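Local structure of ArsR family transcriptional regulator (Staphylococcus aureus, 6CDB) at residues R15-E18 against I19-L23; I8-D11 against T12-V16. The protein probably binds DNA as a zinc-sensing transcriptional repressor of the ArsR family, built as a dimer of winged helix-turn-helix subunits. The protein carries 1 engineered substitution. All blocks are in the same frame, centred on the assembly; numbering follows the deposited sequence.

Interaction 1 (R15-E18 against I19-L23); sequences RVTE and IFKAL
Val16 and Phe20 meet one turn apart on the first helix of this ArsR-type winged helix-turn-helix protein, on the side of helix 10-23 that packs against the second subunit. The two side chains run side by side and point the same way. Val16 CG1 stands anti to the backbone N (chi1 164°) and reaches forward along the helix, 3.4 Å from Phe20 CE2. The ring also comes close to the backbone here, with Phe20 CD2 3.3 Å from Val16 O in an oblique approach. That same oxygen accepts the helical bond from Phe20 N at 3.0 Å. Ala98 of the second subunit packs on Val16, and Ile29 of the second subunit on both Thr17 and Phe20, whereas Ile19 and Ala22 meet Leu68 and Leu66 of their own chain.

One turn apart in the same way, Thr17 and Lys21 lie side by side. The lysine chain is extended beyond CG and passes alongside the threonine methyl, Lys21 CE lying 4.1 Å from Thr17 CG2, while the hydroxyl of Thr17 turns back to bond Leu13 O. On the exposed flank Glu18 folds at chi2 (-59°), and its OE2 remains 4.4 Å from Lys21 NZ, beyond salt-bridge range.

Helical backbone bonds join 15-18 to 19-23, from Ile19 N to Arg15 O through Ala22 N to Glu18 O. With the carbonyls of 15-18 all satisfied within the helix, Val16 and Phe20 can present apolar surface to the partner subunit, and the attraction between Glu18 and Lys21 is probably modest.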
loop_
_atom_site.group_PDB
_atom_site.type_symbol
_atom_site.label_atom_id
_atom_site.label_comp_id
_atom_site.label_asym_id
_atom_site.label_seq_id
_atom_site.Cartn_x
_atom_site.Cartn_y
_atom_site.Cartn_z
ATOM N N ARG A 15 11.412 4.691 1.380
ATOM C CA ARG A 15 10.830 3.891 2.459
ATOM C C ARG A 15 9.387 3.513 2.147
ATOM O O ARG A 15 8.978 2.372 2.382
ATOM C CB ARG A 15 10.929 4.635 3.794
ATOM C CG ARG A 15 12.359 5.037 4.141
ATOM C CD ARG A 15 12.555 5.313 5.625
ATOM N NE ARG A 15 11.811 6.489 6.069
ATOM C CZ ARG A 15 12.228 7.747 5.927
ATOM N NH1 ARG A 15 13.397 8.010 5.347
ATOM N NH2 ARG A 15 11.471 8.747 6.363
ATOM N N VAL A 16 8.613 4.451 1.588
ATOM C CA VAL A 16 7.253 4.151 1.129
ATOM C C VAL A 16 7.271 2.996 0.130
ATOM O O VAL A 16 6.459 2.055 0.202
ATOM C CB VAL A 16 6.614 5.414 0.521
ATOM C CG1 VAL A 16 5.397 5.046 -0.303
ATOM C CG2 VAL A 16 6.238 6.401 1.617
ATOM N N THR A 17 8.201 3.057 -0.823
ATOM C CA THR A 17 8.385 1.968 -1.772
ATOM C C THR A 17 8.648 0.643 -1.062
ATOM O O THR A 17 8.093 -0.391 -1.448
ATOM C CB THR A 17 9.529 2.307 -2.734
ATOM O OG1 THR A 17 9.229 3.527 -3.417
ATOM C CG2 THR A 17 9.725 1.198 -3.764
ATOM N N GLU A 18 9.481 0.647 -0.016
ATOM C CA GLU A 18 9.750 -0.611 0.679
ATOM C C GLU A 18 8.516 -1.137 1.394
ATOM O O GLU A 18 8.306 -2.362 1.456
ATOM C CB GLU A 18 10.896 -0.447 1.679
ATOM C CG GLU A 18 12.175 0.104 1.074
ATOM C CD GLU A 18 12.689 -0.793 -0.043
ATOM O OE1 GLU A 18 12.769 -2.027 0.172
ATOM O OE2 GLU A 18 13.004 -0.251 -1.127
ATOM N N ILE A 19 7.695 -0.228 1.937
ATOM C CA ILE A 19 6.455 -0.637 2.582
ATOM C C ILE A 19 5.552 -1.345 1.589
ATOM O O ILE A 19 5.042 -2.441 1.864
ATOM C CB ILE A 19 5.750 0.572 3.221
ATOM C CG1 ILE A 19 6.505 1.011 4.481
ATOM C CG2 ILE A 19 4.285 0.227 3.541
ATOM C CD1 ILE A 19 6.092 2.364 4.992
ATOM N N PHE A 20 5.320 -0.728 0.429
ATOM C CA PHE A 20 4.429 -1.354 -0.547
ATOM C C PHE A 20 5.034 -2.629 -1.127
ATOM O O PHE A 20 4.302 -3.568 -1.465
ATOM C CB PHE A 20 4.099 -0.367 -1.666
ATOM C CG PHE A 20 3.175 0.745 -1.238
ATOM C CD1 PHE A 20 1.956 0.462 -0.657
ATOM C CD2 PHE A 20 3.545 2.070 -1.395
ATOM C CE1 PHE A 20 1.094 1.493 -0.250
ATOM C CE2 PHE A 20 2.695 3.109 -0.993
ATOM C CZ PHE A 20 1.467 2.808 -0.408
ATOM N N LYS A 21 6.356 -2.675 -1.269
ATOM C CA LYS A 21 6.997 -3.896 -1.745
ATOM C C LYS A 21 6.767 -5.040 -0.771
ATOM O O LYS A 21 6.393 -6.146 -1.173
ATOM C CB LYS A 21 8.495 -3.662 -1.958
ATOM C CG LYS A 21 8.840 -3.236 -3.353
ATOM C CD LYS A 21 10.336 -2.995 -3.497
ATOM C CE LYS A 21 10.674 -2.575 -4.916
ATOM N NZ LYS A 21 12.082 -2.126 -5.012
ATOM N N ALA A 22 6.959 -4.783 0.526
ATOM C CA ALA A 22 6.726 -5.826 1.519
ATOM C C ALA A 22 5.261 -6.233 1.569
ATOM O O ALA A 22 4.945 -7.409 1.783
ATOM C CB ALA A 22 7.187 -5.355 2.892
ATOM N N LEU A 23 4.344 -5.283 1.389
ATOM C CA LEU A 23 2.940 -5.664 1.410
ATOM C C LEU A 23 2.484 -6.312 0.113
ATOM O O LEU A 23 1.336 -6.756 0.041
ATOM C CB LEU A 23 2.058 -4.444 1.711
ATOM C CG LEU A 23 2.158 -3.822 3.101
ATOM C CD1 LEU A 23 1.448 -2.486 3.107
ATOM C CD2 LEU A 23 1.544 -4.764 4.150
#

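Interaction 2 (I8-D11 against T12-V16); sequences INTD and TLERV
Asn9 OD1 and Thr12 OG1 come together at the N-terminus of helix 10-23, where Asn9 holds the N-cap position of this first helix of the ArsR-type fold. The threonine hydroxyl donates to Asn9 OD1 over 2.7 Å, arriving from above the amide plane, 37° out of it, and the two side chains cross at about a right angle. A chi1 of 60° tucks the Asn9 amide between its own backbone N and carbonyl carbon, which brings OD1 back over the first turn. Glu7 O is a further hydrogen-bond partner of Thr12 OG1 and probably competes for its single proton, with Asn99 OD1 of the second subunit a weak partner, so this buried hydroxyl lies where the cap, the preceding residues and the dimer partner converge. The backbone follows directly, with Leu13 N bonded to Asn9 O at 3.2 Å.

Packing is looser around this tight centre. Ile8 CG2 merely approaches Leu13 CD2, at 4.3 Å, before the helix begins. On the exposed side Thr10 and Glu14 lie side by side, pointing the same way, Thr10 CG2 4.2 Å from Glu14 CG, and Tyr26 of the second subunit packs on both.

A bend at chi3 (-66°) turns the Arg15 guanidinium back toward the start of the helix, with Thr12 CA against one face, offset toward the rim, while NH2 is bonded to Ala98 O of the second subunit. The Asp11 carboxylate stays apart from it, OD1 being 5.3 Å from Arg15 NH1. What touches the guanidinium obliquely is instead the aspartate's methylene: Asp11 CB lies 3.6 Å from Arg15 NH1.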
loop_
_atom_site.group_PDB
_atom_site.type_symbol
_atom_site.label_atom_id
_atom_site.label_comp_id
_atom_site.label_asym_id
_atom_site.label_seq_id
_atom_site.Cartn_x
_atom_site.Cartn_y
_atom_site.Cartn_z
ATOM N N ILE A 8 8.465 15.518 2.070
ATOM C CA ILE A 8 8.520 14.491 1.021
ATOM C C ILE A 8 9.855 14.682 0.301
ATOM O O ILE A 8 10.013 15.513 -0.598
ATOM C CB ILE A 8 7.312 14.550 0.080
ATOM C CG1 ILE A 8 6.142 13.726 0.650
ATOM C CG2 ILE A 8 7.654 14.017 -1.328
ATOM C CD1 ILE A 8 5.473 14.301 1.895
ATOM N N ASN A 9 10.844 13.930 0.741
ATOM C CA ASN A 9 12.124 13.857 0.066
ATOM C C ASN A 9 12.306 12.447 -0.488
ATOM O O ASN A 9 11.472 11.555 -0.279
ATOM C CB ASN A 9 13.257 14.248 1.018
ATOM C CG ASN A 9 13.331 13.342 2.230
ATOM O OD1 ASN A 9 12.337 13.142 2.930
ATOM N ND2 ASN A 9 14.506 12.775 2.475
ATOM N N THR A 10 13.413 12.262 -1.204
ATOM C CA THR A 10 13.688 10.991 -1.865
ATOM C C THR A 10 13.680 9.830 -0.879
ATOM O O THR A 10 13.082 8.780 -1.152
ATOM C CB THR A 10 15.033 11.080 -2.592
ATOM O OG1 THR A 10 14.917 11.998 -3.686
ATOM C CG2 THR A 10 15.477 9.708 -3.112
ATOM N N ASP A 11 14.338 10.002 0.272
ATOM C CA ASP A 11 14.380 8.951 1.291
ATOM C C ASP A 11 12.977 8.509 1.697
ATOM O O ASP A 11 12.690 7.306 1.777
ATOM C CB ASP A 11 15.153 9.448 2.516
ATOM C CG ASP A 11 16.452 10.148 2.142
ATOM O OD1 ASP A 11 16.728 11.241 2.697
ATOM O OD2 ASP A 11 17.193 9.603 1.289
ATOM N N THR A 12 12.090 9.473 1.966
ATOM C CA THR A 12 10.721 9.135 2.339
ATOM C C THR A 12 10.076 8.230 1.299
ATOM O O THR A 12 9.493 7.196 1.640
ATOM C CB THR A 12 9.875 10.398 2.519
ATOM O OG1 THR A 12 10.508 11.279 3.455
ATOM C CG2 THR A 12 8.488 10.014 3.042
ATOM N N LEU A 13 10.161 8.611 0.019
ATOM C CA LEU A 13 9.493 7.825 -1.013
ATOM C C LEU A 13 10.161 6.470 -1.202
ATOM O O LEU A 13 9.497 5.501 -1.577
ATOM C CB LEU A 13 9.446 8.602 -2.333
ATOM C CG LEU A 13 8.621 9.906 -2.319
ATOM C CD1 LEU A 13 8.350 10.408 -3.737
ATOM C CD2 LEU A 13 7.306 9.732 -1.537
ATOM N N GLU A 14 11.461 6.371 -0.937
ATOM C CA GLU A 14 12.087 5.057 -0.953
ATOM C C GLU A 14 11.530 4.165 0.153
ATOM O O GLU A 14 11.196 2.999 -0.099
ATOM C CB GLU A 14 13.600 5.200 -0.835
ATOM C CG GLU A 14 14.234 5.877 -2.050
ATOM C CD GLU A 14 14.993 4.889 -2.908
ATOM O OE1 GLU A 14 16.125 4.522 -2.517
ATOM O OE2 GLU A 14 14.448 4.465 -3.955
ATOM N N ARG A 15 11.412 4.691 1.380
ATOM C CA ARG A 15 10.830 3.891 2.459
ATOM C C ARG A 15 9.387 3.513 2.147
ATOM O O ARG A 15 8.978 2.372 2.382
ATOM C CB ARG A 15 10.929 4.635 3.794
ATOM C CG ARG A 15 12.359 5.037 4.141
ATOM C CD ARG A 15 12.555 5.313 5.625
ATOM N NE ARG A 15 11.811 6.489 6.069
ATOM C CZ ARG A 15 12.228 7.747 5.927
ATOM N NH1 ARG A 15 13.397 8.010 5.347
ATOM N NH2 ARG A 15 11.471 8.747 6.363
ATOM N N VAL A 16 8.613 4.451 1.588
ATOM C CA VAL A 16 7.253 4.151 1.129
ATOM C C VAL A 16 7.271 2.996 0.130
ATOM O O VAL A 16 6.459 2.055 0.202
ATOM C CB VAL A 16 6.614 5.414 0.521
ATOM C CG1 VAL A 16 5.397 5.046 -0.303
ATOM C CG2 VAL A 16 6.238 6.401 1.617
#

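In the fold
Interaction 2 comes first along the chain and interaction 1 follows it on the same helix, 10-23; their centres are about 10 Å apart, and Arg15 and Val16 belong to both. Interaction 2 covers the cap and opening turns, about 20 Å from the centre of the chain, whereas interaction 1 carries the helix inward to about 11 Å from that centre, where Leu23 meets helix 26-37. Both touch the second subunit. This one helix therefore runs from an outlying N-terminus, capped by Asn9 and touching the partner chain, into the body of its own subunit, joining the dimer interface to the winged helix-turn-helix core.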